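Local coordinates for DNA ligase D 3'-phosphoesterase domain-containing protein (Methanocella paludicola, PDB 5DMP) that probably acts as a 3'-phosphoesterase that removes 3'-phosphates or ribonucleotides from DNA ends during archaeal non-homologous end joining, at residues K29-P34 / A47-D52; V74-I79 / D154-G159; Y82-E87 / M95-S100; S118-R123 / L133-K138. All coordinates share one frame; numbering follows the deposited sequence.

Interaction 1 of 4, residues K29-P34 / A47-D52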
loop_
_atom_site.group_PDB
_atom_site.type_symbol
_atom_site.label_atom_id
_atom_site.label_comp_id
_atom_site.label_asym_id
_atom_site.label_seq_id
_atom_site.Cartn_x
_atom_site.Cartn_y
_atom_site.Cartn_z
ATOM N N LYS A 29 8.407 4.683 -2.092
ATOM C CA LYS A 29 7.439 5.404 -2.901
ATOM C C LYS A 29 6.041 5.181 -2.305
ATOM O O LYS A 29 5.732 4.042 -1.947
ATOM C CB LYS A 29 7.451 4.819 -4.367
ATOM C CG LYS A 29 8.794 4.789 -5.108
ATOM C CD LYS A 29 9.398 6.198 -5.248
ATOM C CE LYS A 29 8.494 7.118 -6.020
ATOM N NZ LYS A 29 9.299 8.378 -6.223
ATOM N N SER A 30 5.234 6.238 -2.181
ATOM C CA SER A 30 4.104 6.202 -1.269
ATOM C C SER A 30 2.852 6.679 -2.011
ATOM O O SER A 30 2.921 7.587 -2.831
ATOM C CB SER A 30 4.364 7.119 -0.080
ATOM O OG SER A 30 5.505 6.577 0.636
ATOM N N TRP A 31 1.712 6.153 -1.602
ATOM C CA TRP A 31 0.415 6.604 -2.095
ATOM C C TRP A 31 -0.548 6.612 -0.931
ATOM O O TRP A 31 -0.523 5.692 -0.068
ATOM C CB TRP A 31 -0.134 5.601 -3.119
ATOM C CG TRP A 31 0.570 5.484 -4.458
ATOM C CD1 TRP A 31 0.152 6.076 -5.669
ATOM C CD2 TRP A 31 1.736 4.709 -4.781
ATOM N NE1 TRP A 31 1.027 5.701 -6.679
ATOM C CE2 TRP A 31 1.999 4.880 -6.175
ATOM C CE3 TRP A 31 2.610 3.875 -4.034
ATOM C CZ2 TRP A 31 3.087 4.235 -6.833
ATOM C CZ3 TRP A 31 3.681 3.289 -4.648
ATOM C CH2 TRP A 31 3.951 3.496 -6.059
ATOM N N ALA A 32 -1.456 7.588 -0.906
ATOM C CA ALA A 32 -2.526 7.549 0.080
ATOM C C ALA A 32 -3.727 6.842 -0.547
ATOM O O ALA A 32 -4.161 7.217 -1.645
ATOM C CB ALA A 32 -2.917 8.970 0.501
ATOM N N VAL A 33 -4.285 5.871 0.160
ATOM C CA VAL A 33 -5.372 5.067 -0.378
ATOM C C VAL A 33 -6.543 5.216 0.563
ATOM O O VAL A 33 -6.636 4.511 1.587
ATOM C CB VAL A 33 -4.935 3.563 -0.538
ATOM C CG1 VAL A 33 -6.104 2.747 -1.158
ATOM C CG2 VAL A 33 -3.660 3.495 -1.420
ATOM N N PRO A 34 -7.457 6.157 0.260
ATOM C CA PRO A 34 -8.556 6.476 1.197
ATOM C C PRO A 34 -9.280 5.312 1.808
ATOM O O PRO A 34 -9.410 5.293 3.054
ATOM C CB PRO A 34 -9.502 7.364 0.359
ATOM C CG PRO A 34 -8.518 8.120 -0.469
ATOM C CD PRO A 34 -7.368 7.166 -0.817
ATOM N N ALA A 47 -5.515 5.831 -5.532
ATOM C CA ALA A 47 -4.213 5.833 -4.801
ATOM C C ALA A 47 -3.563 7.141 -5.201
ATOM O O ALA A 47 -3.213 7.350 -6.361
ATOM C CB ALA A 47 -3.330 4.644 -5.241
ATOM N N MET A 48 -3.478 8.059 -4.261
ATOM C CA MET A 48 -2.925 9.402 -4.534
ATOM C C MET A 48 -1.437 9.470 -4.089
ATOM O O MET A 48 -1.162 9.327 -2.904
ATOM C CB MET A 48 -3.760 10.438 -3.772
ATOM C CG MET A 48 -5.021 10.953 -4.514
ATOM S SD MET A 48 -6.216 9.699 -5.018
ATOM C CE MET A 48 -6.720 9.095 -3.407
ATOM N N PRO A 49 -0.510 9.703 -5.019
ATOM C CA PRO A 49 0.918 9.798 -4.689
ATOM C C PRO A 49 1.208 10.817 -3.607
ATOM O O PRO A 49 0.621 11.920 -3.568
ATOM C CB PRO A 49 1.586 10.208 -5.983
ATOM C CG PRO A 49 0.574 9.903 -7.053
ATOM C CD PRO A 49 -0.769 9.992 -6.436
ATOM N N THR A 50 2.076 10.420 -2.678
ATOM C CA THR A 50 2.492 11.318 -1.620
ATOM C C THR A 50 4.003 11.355 -1.627
ATOM O O THR A 50 4.682 10.773 -2.490
ATOM C CB THR A 50 1.926 10.898 -0.238
ATOM O OG1 THR A 50 2.402 9.583 0.063
ATOM C CG2 THR A 50 0.395 10.868 -0.276
ATOM N N GLU A 51 4.583 12.026 -0.654
ATOM C CA GLU A 51 6.018 12.153 -0.628
ATOM C C GLU A 51 6.740 10.850 -0.460
ATOM O O GLU A 51 6.325 9.988 0.389
ATOM C CB GLU A 51 6.392 12.942 0.664
ATOM C CG GLU A 51 6.261 14.415 0.607
ATOM C CD GLU A 51 6.983 15.020 -0.562
ATOM O OE1 GLU A 51 8.230 14.893 -0.662
ATOM O OE2 GLU A 51 6.275 15.641 -1.374
ATOM N N ASP A 52 7.913 10.750 -1.072
ATOM C CA ASP A 52 8.783 9.629 -0.762
ATOM C C ASP A 52 9.129 9.622 0.729
ATOM O O ASP A 52 9.264 10.699 1.328
ATOM C CB ASP A 52 10.120 9.721 -1.503
ATOM C CG ASP A 52 9.978 9.598 -3.000
ATOM O OD1 ASP A 52 8.864 9.330 -3.523
ATOM O OD2 ASP A 52 11.022 9.785 -3.642
HETATM O O HOH W 1 6.384 8.682 -3.242
#

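Interaction 2 of 4, residues V74-I79 / D154-G159. With EDO (1,2-ethanediol), chain C; EDO (1,2-ethanediol), chain B.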
loop_
_atom_site.group_PDB
_atom_site.type_symbol
_atom_site.label_atom_id
_atom_site.label_comp_id
_atom_site.label_asym_id
_atom_site.label_seq_id
_atom_site.Cartn_x
_atom_site.Cartn_y
_atom_site.Cartn_z
ATOM N N VAL A 74 -0.685 6.594 13.576
ATOM C CA VAL A 74 -0.174 5.776 12.496
ATOM C C VAL A 74 0.007 4.367 13.021
ATOM O O VAL A 74 0.699 4.156 14.039
ATOM C CB VAL A 74 1.193 6.284 12.023
ATOM C CG1 VAL A 74 1.771 5.399 10.910
ATOM C CG2 VAL A 74 1.052 7.758 11.582
ATOM N N MET A 75 -0.619 3.425 12.333
ATOM C CA MET A 75 -0.520 2.017 12.658
ATOM C C MET A 75 0.180 1.298 11.529
ATOM O O MET A 75 -0.130 1.558 10.361
ATOM C CB MET A 75 -1.947 1.435 12.771
ATOM C CG MET A 75 -1.943 -0.100 12.733
ATOM S SD MET A 75 -3.604 -0.818 12.601
ATOM C CE MET A 75 -4.359 -0.227 14.137
ATOM N N VAL A 76 1.070 0.358 11.827
ATOM C CA VAL A 76 1.660 -0.450 10.767
ATOM C C VAL A 76 0.660 -1.560 10.566
ATOM O O VAL A 76 0.542 -2.493 11.368
ATOM C CB VAL A 76 3.082 -0.995 11.112
ATOM C CG1 VAL A 76 3.554 -1.897 9.966
ATOM C CG2 VAL A 76 4.024 0.232 11.234
ATOM N N TRP A 77 -0.114 -1.411 9.499
ATOM C CA TRP A 77 -1.271 -2.236 9.257
ATOM C C TRP A 77 -0.914 -3.541 8.526
ATOM O O TRP A 77 -1.536 -4.572 8.773
ATOM C CB TRP A 77 -2.382 -1.366 8.552
ATOM C CG TRP A 77 -3.689 -2.120 8.300
ATOM C CD1 TRP A 77 -4.814 -2.154 9.123
ATOM C CD2 TRP A 77 -4.017 -2.926 7.125
ATOM N NE1 TRP A 77 -5.827 -2.924 8.486
ATOM C CE2 TRP A 77 -5.338 -3.431 7.308
ATOM C CE3 TRP A 77 -3.304 -3.283 5.964
ATOM C CZ2 TRP A 77 -5.967 -4.259 6.339
ATOM C CZ3 TRP A 77 -3.918 -4.105 4.983
ATOM C CH2 TRP A 77 -5.260 -4.592 5.213
ATOM N N ASP A 78 0.075 -3.535 7.598
ATOM C CA ASP A 78 0.567 -4.762 7.030
ATOM C C ASP A 78 1.998 -4.480 6.607
ATOM O O ASP A 78 2.354 -3.315 6.379
ATOM C CB ASP A 78 -0.217 -5.177 5.750
ATOM C CG ASP A 78 0.056 -6.608 5.345
ATOM O OD1 ASP A 78 0.606 -7.397 6.169
ATOM O OD2 ASP A 78 -0.253 -7.057 4.177
ATOM N N ILE A 79 2.836 -5.495 6.588
ATOM C CA ILE A 79 4.238 -5.275 6.200
ATOM C C ILE A 79 4.776 -6.609 5.634
ATOM O O ILE A 79 4.285 -7.726 5.930
ATOM C CB ILE A 79 5.083 -4.765 7.410
ATOM C CG1 ILE A 79 6.420 -4.163 6.917
ATOM C CG2 ILE A 79 5.287 -5.951 8.406
ATOM C CD1 ILE A 79 7.108 -3.292 7.979
ATOM N N ASP A 154 -6.138 -4.483 12.992
ATOM C CA ASP A 154 -5.162 -4.096 14.019
ATOM C C ASP A 154 -3.695 -4.185 13.558
ATOM O O ASP A 154 -3.404 -4.721 12.486
ATOM C CB ASP A 154 -5.394 -4.831 15.379
ATOM C CG ASP A 154 -6.812 -4.594 15.899
ATOM O OD1 ASP A 154 -7.334 -3.459 15.683
ATOM O OD2 ASP A 154 -7.424 -5.576 16.419
ATOM N N SER A 155 -2.808 -3.672 14.401
ATOM C CA SER A 155 -1.361 -3.594 14.022
ATOM C C SER A 155 -0.775 -4.964 13.783
ATOM O O SER A 155 -0.883 -5.876 14.621
ATOM C CB SER A 155 -0.550 -2.828 15.095
ATOM O OG SER A 155 0.813 -3.031 14.901
ATOM N N VAL A 156 -0.103 -5.088 12.644
ATOM C CA VAL A 156 0.655 -6.304 12.308
ATOM C C VAL A 156 1.902 -6.367 13.197
ATOM O O VAL A 156 2.440 -7.455 13.439
ATOM C CB VAL A 156 0.956 -6.304 10.770
ATOM C CG1 VAL A 156 2.088 -5.379 10.381
ATOM C CG2 VAL A 156 1.186 -7.676 10.261
ATOM N N LEU A 157 2.359 -5.228 13.691
ATOM C CA LEU A 157 3.607 -5.239 14.528
ATOM C C LEU A 157 3.318 -5.561 16.010
ATOM O O LEU A 157 4.115 -6.247 16.674
ATOM C CB LEU A 157 4.336 -3.873 14.496
ATOM C CG LEU A 157 5.010 -3.641 13.104
ATOM C CD1 LEU A 157 5.833 -2.366 13.170
ATOM C CD2 LEU A 157 5.882 -4.774 12.637
ATOM N N THR A 158 2.223 -5.020 16.528
ATOM C CA THR A 158 1.982 -5.126 17.968
ATOM C C THR A 158 0.636 -5.727 18.335
ATOM O O THR A 158 0.351 -5.973 19.529
ATOM C CB THR A 158 2.025 -3.738 18.624
ATOM O OG1 THR A 158 1.001 -2.899 18.053
ATOM C CG2 THR A 158 3.368 -3.065 18.437
ATOM N N GLY A 159 -0.241 -5.903 17.364
ATOM C CA GLY A 159 -1.619 -6.349 17.618
ATOM C C GLY A 159 -2.521 -5.277 18.213
ATOM O O GLY A 159 -3.702 -5.535 18.418
HETATM C C1 EDO C . -3.261 -8.314 12.574
HETATM O O1 EDO C . -2.114 -9.084 12.152
HETATM C C2 EDO C . -3.214 -8.174 14.087
HETATM O O2 EDO C . -1.933 -8.663 14.487
HETATM C C1 EDO B . -10.113 0.546 16.808
HETATM O O1 EDO B . -9.521 1.507 17.742
HETATM C C2 EDO B . -9.465 0.561 15.425
HETATM O O2 EDO B . -8.195 -0.144 15.366
#

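Interaction 3 of 4, residues Y82-E87 / M95-S100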
loop_
_atom_site.group_PDB
_atom_site.type_symbol
_atom_site.label_atom_id
_atom_site.label_comp_id
_atom_site.label_asym_id
_atom_site.label_seq_id
_atom_site.Cartn_x
_atom_site.Cartn_y
_atom_site.Cartn_z
ATOM N N TYR A 82 7.844 -7.586 -1.557
ATOM C CA TYR A 82 7.064 -7.827 -2.773
ATOM C C TYR A 82 7.991 -8.287 -3.867
ATOM O O TYR A 82 9.214 -8.123 -3.748
ATOM C CB TYR A 82 6.339 -6.503 -3.192
ATOM C CG TYR A 82 7.263 -5.428 -3.718
ATOM C CD1 TYR A 82 7.536 -5.340 -5.088
ATOM C CD2 TYR A 82 7.831 -4.465 -2.844
ATOM C CE1 TYR A 82 8.347 -4.336 -5.602
ATOM C CE2 TYR A 82 8.679 -3.469 -3.347
ATOM C CZ TYR A 82 8.936 -3.409 -4.681
ATOM O OH TYR A 82 9.754 -2.429 -5.143
ATOM N N ARG A 83 7.423 -8.840 -4.928
ATOM C CA ARG A 83 8.188 -9.272 -6.085
ATOM C C ARG A 83 7.609 -8.520 -7.277
ATOM O O ARG A 83 6.388 -8.326 -7.401
ATOM C CB ARG A 83 8.020 -10.808 -6.363
ATOM C CG ARG A 83 8.485 -11.695 -5.234
ATOM C CD ARG A 83 8.381 -13.169 -5.635
ATOM N NE ARG A 83 7.142 -13.846 -5.173
ATOM C CZ ARG A 83 6.223 -14.188 -6.020
ATOM N NH1 ARG A 83 6.372 -13.851 -7.323
ATOM N NH2 ARG A 83 5.167 -14.893 -5.598
ATOM N N ASN A 84 8.490 -8.126 -8.193
ATOM C CA ASN A 84 8.029 -7.362 -9.345
ATOM C C ASN A 84 7.614 -8.376 -10.444
ATOM O O ASN A 84 8.489 -9.028 -11.031
ATOM C CB ASN A 84 9.207 -6.537 -9.861
ATOM C CG ASN A 84 8.880 -5.853 -11.181
ATOM O OD1 ASN A 84 7.717 -5.826 -11.630
ATOM N ND2 ASN A 84 9.895 -5.262 -11.780
ATOM N N LEU A 85 6.308 -8.483 -10.743
ATOM C CA LEU A 85 5.836 -9.462 -11.730
ATOM C C LEU A 85 6.297 -9.084 -13.145
ATOM O O LEU A 85 6.345 -9.961 -14.029
ATOM C CB LEU A 85 4.302 -9.579 -11.681
ATOM C CG LEU A 85 3.851 -10.249 -10.362
ATOM C CD1 LEU A 85 2.359 -10.205 -10.235
ATOM C CD2 LEU A 85 4.370 -11.670 -10.289
ATOM N N ARG A 86 6.591 -7.802 -13.363
ATOM C CA ARG A 86 6.972 -7.349 -14.724
ATOM C C ARG A 86 8.380 -7.735 -15.168
ATOM O O ARG A 86 8.743 -7.469 -16.319
ATOM C CB ARG A 86 6.667 -5.857 -14.941
ATOM C CG ARG A 86 5.158 -5.604 -14.837
ATOM C CD ARG A 86 4.755 -4.208 -15.201
ATOM N NE ARG A 86 4.842 -4.081 -16.662
ATOM C CZ ARG A 86 4.963 -2.938 -17.342
ATOM N NH1 ARG A 86 4.987 -1.756 -16.729
ATOM N NH2 ARG A 86 5.024 -2.995 -18.690
ATOM N N GLU A 87 9.159 -8.345 -14.274
ATOM C CA GLU A 87 10.432 -9.049 -14.628
ATOM C C GLU A 87 10.226 -10.435 -15.171
ATOM O O GLU A 87 11.149 -11.015 -15.797
ATOM C CB GLU A 87 11.365 -9.168 -13.428
ATOM C CG GLU A 87 12.002 -7.865 -12.995
ATOM C CD GLU A 87 13.149 -7.361 -13.915
ATOM O OE1 GLU A 87 13.892 -6.460 -13.461
ATOM O OE2 GLU A 87 13.331 -7.824 -15.074
ATOM N N MET A 95 10.393 -5.270 -17.360
ATOM C CA MET A 95 10.404 -3.905 -16.848
ATOM C C MET A 95 10.884 -3.992 -15.403
ATOM O O MET A 95 10.304 -4.772 -14.625
ATOM C CB MET A 95 8.989 -3.311 -16.899
ATOM C CG MET A 95 8.514 -2.969 -18.286
ATOM S SD MET A 95 9.408 -1.663 -19.211
ATOM C CE MET A 95 8.349 -1.596 -20.669
ATOM N N THR A 96 11.932 -3.242 -15.019
ATOM C CA THR A 96 12.353 -3.157 -13.595
ATOM C C THR A 96 11.251 -2.406 -12.839
ATOM O O THR A 96 10.323 -1.898 -13.453
ATOM C CB THR A 96 13.656 -2.350 -13.447
ATOM O OG1 THR A 96 13.413 -1.007 -13.891
ATOM C CG2 THR A 96 14.741 -2.982 -14.316
ATOM N N ILE A 97 11.305 -2.372 -11.505
ATOM C CA ILE A 97 10.273 -1.697 -10.751
ATOM C C ILE A 97 10.312 -0.195 -11.026
ATOM O O ILE A 97 9.271 0.457 -11.143
ATOM C CB ILE A 97 10.358 -2.065 -9.210
ATOM C CG1 ILE A 97 9.036 -1.706 -8.464
ATOM C CG2 ILE A 97 11.565 -1.351 -8.549
ATOM C CD1 ILE A 97 7.779 -2.487 -8.946
ATOM N N GLU A 98 11.536 0.371 -11.155
ATOM C CA GLU A 98 11.653 1.777 -11.484
ATOM C C GLU A 98 11.105 2.087 -12.871
ATOM O O GLU A 98 10.393 3.081 -13.042
ATOM C CB GLU A 98 13.114 2.302 -11.288
ATOM C CG GLU A 98 13.677 2.187 -9.855
ATOM C CD GLU A 98 14.225 0.792 -9.507
ATOM O OE1 GLU A 98 14.276 -0.134 -10.380
ATOM O OE2 GLU A 98 14.610 0.606 -8.312
ATOM N N GLN A 99 11.403 1.239 -13.855
ATOM C CA GLN A 99 10.819 1.404 -15.226
ATOM C C GLN A 99 9.300 1.269 -15.195
ATOM O O GLN A 99 8.581 2.046 -15.849
ATOM C CB GLN A 99 11.329 0.348 -16.201
ATOM C CG GLN A 99 12.799 0.484 -16.472
ATOM C CD GLN A 99 13.349 -0.611 -17.340
ATOM O OE1 GLN A 99 12.986 -1.799 -17.230
ATOM N NE2 GLN A 99 14.298 -0.220 -18.193
ATOM N N SER A 100 8.820 0.271 -14.434
ATOM C CA SER A 100 7.368 0.170 -14.165
ATOM C C SER A 100 6.760 1.440 -13.589
ATOM O O SER A 100 5.695 1.906 -14.063
ATOM C CB SER A 100 7.089 -1.037 -13.214
ATOM O OG SER A 100 7.519 -2.242 -13.846
#

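Interaction 4 of 4, residues S118-R123 / L133-K138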
loop_
_atom_site.group_PDB
_atom_site.type_symbol
_atom_site.label_atom_id
_atom_site.label_comp_id
_atom_site.label_asym_id
_atom_site.label_seq_id
_atom_site.Cartn_x
_atom_site.Cartn_y
_atom_site.Cartn_z
ATOM N N SER A 118 -1.224 -10.979 -6.126
ATOM C CA SER A 118 -0.909 -10.025 -7.181
ATOM C C SER A 118 -1.792 -8.781 -7.148
ATOM O O SER A 118 -3.022 -8.903 -7.058
ATOM C CB SER A 118 -0.973 -10.764 -8.528
ATOM O OG SER A 118 -2.273 -11.311 -8.648
ATOM N N TYR A 119 -1.159 -7.583 -7.194
ATOM C CA TYR A 119 -1.831 -6.293 -7.163
ATOM C C TYR A 119 -1.199 -5.381 -8.224
ATOM O O TYR A 119 -0.012 -5.533 -8.568
ATOM C CB TYR A 119 -1.730 -5.555 -5.783
ATOM C CG TYR A 119 -2.655 -6.173 -4.758
ATOM C CD1 TYR A 119 -2.295 -7.340 -4.096
ATOM C CD2 TYR A 119 -3.891 -5.555 -4.487
ATOM C CE1 TYR A 119 -3.162 -7.931 -3.171
ATOM C CE2 TYR A 119 -4.767 -6.120 -3.564
ATOM C CZ TYR A 119 -4.390 -7.290 -2.944
ATOM O OH TYR A 119 -5.246 -7.865 -2.020
ATOM N N ALA A 120 -2.065 -4.536 -8.783
ATOM C CA ALA A 120 -1.635 -3.540 -9.821
ATOM C C ALA A 120 -1.819 -2.108 -9.290
ATOM O O ALA A 120 -2.811 -1.765 -8.589
ATOM C CB ALA A 120 -2.423 -3.712 -11.108
ATOM N N LEU A 121 -0.915 -1.235 -9.739
ATOM C CA LEU A 121 -1.001 0.217 -9.492
ATOM C C LEU A 121 -0.866 0.862 -10.890
ATOM O O LEU A 121 0.155 0.654 -11.522
ATOM C CB LEU A 121 0.203 0.701 -8.652
ATOM C CG LEU A 121 -0.052 0.661 -7.163
ATOM C CD1 LEU A 121 1.343 0.801 -6.502
ATOM C CD2 LEU A 121 -0.999 1.785 -6.721
ATOM N N ILE A 122 -1.913 1.565 -11.326
ATOM C CA ILE A 122 -1.929 2.068 -12.738
ATOM C C ILE A 122 -2.063 3.573 -12.719
ATOM O O ILE A 122 -3.066 4.086 -12.176
ATOM C CB ILE A 122 -3.168 1.485 -13.517
ATOM C CG1 ILE A 122 -3.077 -0.067 -13.536
ATOM C CG2 ILE A 122 -3.209 2.043 -14.992
ATOM C CD1 ILE A 122 -1.818 -0.584 -14.214
ATOM N N ARG A 123 -1.118 4.302 -13.374
ATOM C CA ARG A 123 -1.191 5.770 -13.277
ATOM C C ARG A 123 -2.295 6.290 -14.217
ATOM O O ARG A 123 -2.501 5.720 -15.283
ATOM C CB ARG A 123 0.128 6.425 -13.628
ATOM C CG ARG A 123 0.005 7.923 -13.470
ATOM C CD ARG A 123 1.381 8.534 -13.524
ATOM N NE ARG A 123 1.980 8.196 -14.790
ATOM C CZ ARG A 123 3.247 7.815 -14.909
ATOM N NH1 ARG A 123 4.019 7.679 -13.821
ATOM N NH2 ARG A 123 3.721 7.528 -16.113
ATOM N N LEU A 133 -4.824 4.022 -9.981
ATOM C CA LEU A 133 -5.841 3.038 -9.618
ATOM C C LEU A 133 -5.017 1.924 -8.917
ATOM O O LEU A 133 -3.947 1.576 -9.397
ATOM C CB LEU A 133 -6.387 2.404 -10.894
ATOM C CG LEU A 133 -7.146 3.365 -11.837
ATOM C CD1 LEU A 133 -7.591 2.550 -13.050
ATOM C CD2 LEU A 133 -8.277 3.960 -11.012
ATOM N N PHE A 134 -5.541 1.375 -7.817
ATOM C CA PHE A 134 -4.862 0.319 -7.097
ATOM C C PHE A 134 -5.877 -0.845 -7.022
ATOM O O PHE A 134 -6.982 -0.661 -6.497
ATOM C CB PHE A 134 -4.559 0.823 -5.669
ATOM C CG PHE A 134 -4.037 -0.228 -4.701
ATOM C CD1 PHE A 134 -3.016 -1.113 -5.052
ATOM C CD2 PHE A 134 -4.510 -0.236 -3.387
ATOM C CE1 PHE A 134 -2.505 -2.034 -4.129
ATOM C CE2 PHE A 134 -4.012 -1.134 -2.450
ATOM C CZ PHE A 134 -3.001 -2.056 -2.819
ATOM N N PHE A 135 -5.516 -1.996 -7.544
ATOM C CA PHE A 135 -6.505 -3.105 -7.458
ATOM C C PHE A 135 -5.827 -4.471 -7.384
ATOM O O PHE A 135 -4.732 -4.702 -7.905
ATOM C CB PHE A 135 -7.565 -3.012 -8.642
ATOM C CG PHE A 135 -6.947 -2.962 -9.969
ATOM C CD1 PHE A 135 -6.675 -4.156 -10.682
ATOM C CD2 PHE A 135 -6.605 -1.713 -10.565
ATOM C CE1 PHE A 135 -6.092 -4.119 -11.955
ATOM C CE2 PHE A 135 -6.020 -1.687 -11.834
ATOM C CZ PHE A 135 -5.755 -2.866 -12.534
ATOM N N LYS A 136 -6.566 -5.388 -6.756
ATOM C CA LYS A 136 -6.198 -6.812 -6.830
ATOM C C LYS A 136 -6.250 -7.263 -8.277
ATOM O O LYS A 136 -7.200 -6.953 -9.022
ATOM C CB LYS A 136 -7.193 -7.610 -5.975
ATOM C CG LYS A 136 -7.026 -9.179 -6.067
ATOM C CD LYS A 136 -5.774 -9.666 -5.267
ATOM C CE LYS A 136 -5.368 -11.092 -5.762
ATOM N NZ LYS A 136 -4.723 -11.133 -7.129
ATOM N N MET A 137 -5.234 -7.999 -8.713
ATOM C CA MET A 137 -5.229 -8.482 -10.093
ATOM C C MET A 137 -6.163 -9.727 -10.205
ATOM O O MET A 137 -6.364 -10.476 -9.261
ATOM C CB MET A 137 -3.842 -8.785 -10.619
ATOM C CG MET A 137 -3.057 -7.465 -10.852
ATOM S SD MET A 137 -1.314 -7.771 -11.174
ATOM C CE MET A 137 -1.439 -8.389 -12.880
ATOM N N LYS A 138 -6.763 -9.866 -11.379
ATOM C CA LYS A 138 -7.776 -10.884 -11.572
ATOM C C LYS A 138 -7.111 -12.284 -11.533
ATOM O O LYS A 138 -6.056 -12.521 -12.119
ATOM C CB LYS A 138 -8.431 -10.653 -12.937
ATOM C CG LYS A 138 -9.379 -11.784 -13.367
ATOM C CD LYS A 138 -10.153 -11.370 -14.616
ATOM C CE LYS A 138 -11.302 -12.347 -14.908
ATOM N NZ LYS A 138 -12.242 -11.734 -15.890
#

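Interaction 1 of 4, residues K29-P34 / A47-D52
K29 and D52 lie side by side and point the same way, the lysine chain bent twice so that NZ meets OD1 of D52 at 2.9 Å, on the syn side and 18° out of the carboxylate plane. A water takes the N-H of S30 and donates to O of T50 and to the same OD1. Further along this antiparallel hairpin, A47 sets its methyl 3.8 Å from CD1 of the W31 indole, while O of A47 lies at the ring's edge. W132, on the neighbouring strand, meets W31 edge-to-face. On the other side of the sheet, CG2 of T50 rests 3.9 Å from CB of A32, and S30 OG is hydrogen-bonded to O of L28 and to R21, a residue of the vanadate pocket. A32 and M48 exchange two backbone hydrogen bonds that join the strands. Apolar contacts thus dominate the W31 side, whereas the K29 end is held by charge and water, where solvent would probably weaken the ion pair.

Interaction 2 of 4, residues V74-I79 / D154-G159
The backbone of V76 meets the irregular 154-159 segment at one point, where V156 N donates to V76 O over 3.0 Å, almost in line with the carbonyl, and the two chains run 61° apart. V156 then drops its CG1 branch among V76, D78 and I79: it lies 3.8 Å from CG1 of V76 and as far from CG2 of I79, whose side chain crosses it at about a right angle. L157 covers the other part of V76, with CD1 3.7 Å from CB. Nearer the start of the strand, M75 is extended through its first two torsions (chi1 165°), which carries SD to 3.5 Å from S155 N, and the bend at chi3 turns CE along the D154-S155 backbone. An alanine in place of M75 would lose everything beyond CB and is likely to open a gap beside the D154-S155 backbone and next to M162 and I165. The strand carries a classic beta bulge, W77 and D78 both facing I8, and S155 forms an ST motif: its OG accepts from T158 N at 2.9 Å. The same hydroxyl pairs with E61, whose carboxylate also takes the V76 N-H, so one acidic side chain ties strand and loop together. K114 does likewise, its NZ bonded to the carbonyls of both W77 and D154.

Interaction 3 of 4, residues Y82-E87 / M95-S100
M95 opens the contact by donating its N-H to R86 O (2.9 Å) and offering its own carbonyl to the N84 side chain. N84 ND2 reaches that oxygen at 2.9 Å in the carbonyl plane, on a lone pair, while OD1 of the same amide accepts from R86 N at 2.9 Å, so both ends of the group are engaged and its rotation is fixed. The M95 side chain runs alongside R86, placing CG over one face of the guanidinium, 3.5 Å from NH2; R86 NH1 is bonded in turn to Q103 and to the carbonyl of K105. At T96, CG2 lies 3.7 Å from OE1 of E87. I97 and Y82 approach from opposite directions, I97 CG1 lying 3.5 Å from Y82 OH, which is hydrogen-bonded to O of E23. S100 OG donates to T96 O, which also receives S100 N from the opposite face of its plane, and the hydroxyl sits 3.7 Å from CD of R86. Two classic turns meet here: an Asx turn at N84, where strand 72-84 ends, and a capping box in which T96 and Q99 each accept the other's N-H at the start of helix 97-103.

Interaction 4 of 4, residues S118-R123 / L133-K138
Strands 118-123 and 133-136 form an antiparallel hairpin, their axes 4.7 Å apart at 166°, with A120-F135 and I122-L133 as hydrogen-bonded pairs. On one side of it, A120 sets its methyl over a face of the F135 ring, CB 3.7 Å from CZ, and CG1 of I122 lies 3.8 Å from CE2. The other side carries Y119, L121, F134 and K136. F134 leans on L121, whose CD2 is 3.8 Å from its CB, and meets the Y119 ring obliquely, the planes 32° apart. K136 crosses Y119 at about a right angle and lays CD over one ring face, 3.6 Å from CZ. The bends at chi2 (75°) and chi4 then bring NZ back to S118 O at 2.8 Å, in the carbonyl plane and on a lone pair. M137 N reaches that same oxygen from above the plane. A leucine in place of K136 would probably leave S118 O with M137 N as its one donor here and E139 without its cationic mate. With M137 O and the E139 carboxylate also bound to it, the ammonium gathers several acceptors, which would be expected to favour its charged state.

In the fold
Interactions 1 and 4 are two hairpins of the same antiparallel sheet, joined where strand 45-53 pairs with strand 132-136. Their centres are about 14 Å apart, and they share packing in which L121 touches W31 and A47, and F134 touches A47 and V33. Interactions 2 and 3 both use strand 72-84 but sit across the chain's centre from each other, about 26 Å between their centres. Interaction 3 meets interaction 4 through L85 and S118. Along the chain, interaction 1 closes first; interaction 2 then spans both 3 and 4, returning the late 154-159 segment to strand 72-84 just past V74 of the vanadate pocket, without touching it. One sheet thus links the pocket strands to the peripheral hairpin and helix.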